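Local coordinates for zinc-type alcohol dehydrogenase-like protein YAHK (PDB 1UUF) that reduces a wide range of aldehydes to their alcohols with zinc as cofactor, strongly preferring NADPH over NADH as electron donor, at residues G81-G86 and L176-I181. Residues are numbered along the deposited sequence; the frame is centred on the assembly and turned at random.
Sequences GHEIVG and LLCAGI. With ZN (zinc ion), chain C.
His82 and Cys178 meet through a shared zinc ion, an example of a metal joining a loop to a helix far along the sequence. The imidazole binds through NE2, 2.2 Å from zinc, and the cysteine through SG, 2.4 Å away. With chi1 at -178°, SG lies anti to the backbone N of Cys178 and reaches out from the helix to the metal. Cys60 and a water, whose oxygen is 2.3 Å from zinc, complete the site, while the ring of Tyr134 stacks on His82.

Polar contact comes from Glu83, whose outstretched side chain passes CB of Cys178. Its OE2 accepts a hydrogen bond from Ala179 N, 3.0 Å away, the donor lying almost in line with the CD-OE2 bond and the N-H...O angle being 157°. The other oxygen, OE1, forms a salt bridge with Arg359, so the buried carboxylate is held at both ends. A glutamine in its place, being uncharged, would probably leave Arg359 without its negative mate.

Apolar packing adds to the contact: Leu177 CB lies 3.8 Å from Glu83 CA, and Leu177 CD2 touches Val85 CG1 at 4.0 Å, the two side chains crossing obliquely.

Two cysteines, one histidine and a water around zinc form the catalytic metal site of zinc-containing alcohol dehydrogenases, here assembled between the loop leading into strand 84-91 and the start of helix 176-189.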
loop_
_atom_site.group_PDB
_atom_site.type_symbol
_atom_site.label_atom_id
_atom_site.label_comp_id
_atom_site.label_asym_id
_atom_site.label_seq_id
_atom_site.Cartn_x
_atom_site.Cartn_y
_atom_site.Cartn_z
ATOM N N GLY A 81 -11.621 26.627 9.365
ATOM C CA GLY A 81 -12.650 25.964 10.142
ATOM C C GLY A 81 -13.512 25.011 9.346
ATOM O O GLY A 81 -14.243 25.431 8.454
ATOM N N HIS A 82 -13.424 23.721 9.649
ATOM C CA HIS A 82 -14.261 22.753 8.957
ATOM C C HIS A 82 -14.661 21.546 9.802
ATOM O O HIS A 82 -14.759 20.426 9.313
ATOM C CB HIS A 82 -13.636 22.324 7.617
ATOM C CG HIS A 82 -12.262 21.739 7.717
ATOM N ND1 HIS A 82 -11.397 21.718 6.641
ATOM C CD2 HIS A 82 -11.616 21.118 8.732
ATOM C CE1 HIS A 82 -10.278 21.110 6.992
ATOM N NE2 HIS A 82 -10.386 20.738 8.253
ATOM N N GLU A 83 -14.884 21.809 11.087
ATOM C CA GLU A 83 -15.346 20.819 12.057
ATOM C C GLU A 83 -16.482 21.609 12.698
ATOM O O GLU A 83 -16.425 22.009 13.860
ATOM C CB GLU A 83 -14.249 20.484 13.074
ATOM C CG GLU A 83 -13.027 19.814 12.446
ATOM C CD GLU A 83 -12.090 19.195 13.470
ATOM O OE1 GLU A 83 -11.960 19.756 14.579
ATOM O OE2 GLU A 83 -11.470 18.155 13.159
ATOM N N ILE A 84 -17.509 21.832 11.884
ATOM C CA ILE A 84 -18.677 22.641 12.224
ATOM C C ILE A 84 -19.942 21.938 12.709
ATOM O O ILE A 84 -20.390 20.964 12.110
ATOM C CB ILE A 84 -19.080 23.483 10.983
ATOM C CG1 ILE A 84 -17.893 24.335 10.529
ATOM C CG2 ILE A 84 -20.284 24.368 11.294
ATOM C CD1 ILE A 84 -18.035 24.869 9.108
ATOM N N VAL A 85 -20.523 22.459 13.788
ATOM C CA VAL A 85 -21.786 21.943 14.306
ATOM C C VAL A 85 -22.653 23.142 14.660
ATOM O O VAL A 85 -22.149 24.175 15.100
ATOM C CB VAL A 85 -21.611 21.046 15.554
ATOM C CG1 VAL A 85 -20.815 19.810 15.187
ATOM C CG2 VAL A 85 -20.945 21.821 16.680
ATOM N N GLY A 86 -23.954 23.017 14.443
ATOM C CA GLY A 86 -24.845 24.120 14.747
ATOM C C GLY A 86 -26.298 23.728 14.604
ATOM O O GLY A 86 -26.631 22.544 14.627
ATOM N N LEU A 176 -15.517 15.565 15.408
ATOM C CA LEU A 176 -15.832 14.346 14.679
ATOM C C LEU A 176 -15.946 14.631 13.183
ATOM O O LEU A 176 -15.655 13.768 12.359
ATOM C CB LEU A 176 -17.146 13.745 15.186
ATOM C CG LEU A 176 -17.177 13.265 16.642
ATOM C CD1 LEU A 176 -18.529 12.622 16.938
ATOM C CD2 LEU A 176 -16.064 12.265 16.877
ATOM N N LEU A 177 -16.353 15.850 12.839
ATOM C CA LEU A 177 -16.534 16.231 11.439
ATOM C C LEU A 177 -15.285 16.183 10.556
ATOM O O LEU A 177 -15.389 16.224 9.327
ATOM C CB LEU A 177 -17.205 17.604 11.361
ATOM C CG LEU A 177 -18.728 17.589 11.595
ATOM C CD1 LEU A 177 -19.408 16.757 10.509
ATOM C CD2 LEU A 177 -19.056 17.024 12.970
ATOM N N CYS A 178 -14.107 16.123 11.168
ATOM C CA CYS A 178 -12.876 15.983 10.392
ATOM C C CYS A 178 -11.956 14.983 11.075
ATOM O O CYS A 178 -11.698 13.910 10.536
ATOM C CB CYS A 178 -12.126 17.301 10.205
ATOM S SG CYS A 178 -10.627 17.017 9.180
ATOM N N ALA A 179 -11.467 15.327 12.265
ATOM C CA ALA A 179 -10.581 14.425 12.987
ATOM C C ALA A 179 -11.242 13.060 13.129
ATOM O O ALA A 179 -10.601 12.024 12.950
ATOM C CB ALA A 179 -10.255 14.993 14.361
ATOM N N GLY A 180 -12.534 13.062 13.441
ATOM C CA GLY A 180 -13.239 11.804 13.601
ATOM C C GLY A 180 -13.322 10.979 12.328
ATOM O O GLY A 180 -12.843 9.845 12.279
ATOM N N ILE A 181 -13.917 11.540 11.283
ATOM C CA ILE A 181 -14.058 10.784 10.045
ATOM C C ILE A 181 -12.711 10.413 9.420
ATOM O O ILE A 181 -12.581 9.353 8.809
ATOM C CB ILE A 181 -14.942 11.547 9.023
ATOM C CG1 ILE A 181 -15.150 10.697 7.768
ATOM C CG2 ILE A 181 -14.310 12.880 8.676
ATOM C CD1 ILE A 181 -15.849 9.367 8.020
HETATM ZN ZN ZN C . -9.326 19.029 9.089
HETATM O O HOH W 1 -8.012 18.329 7.348
#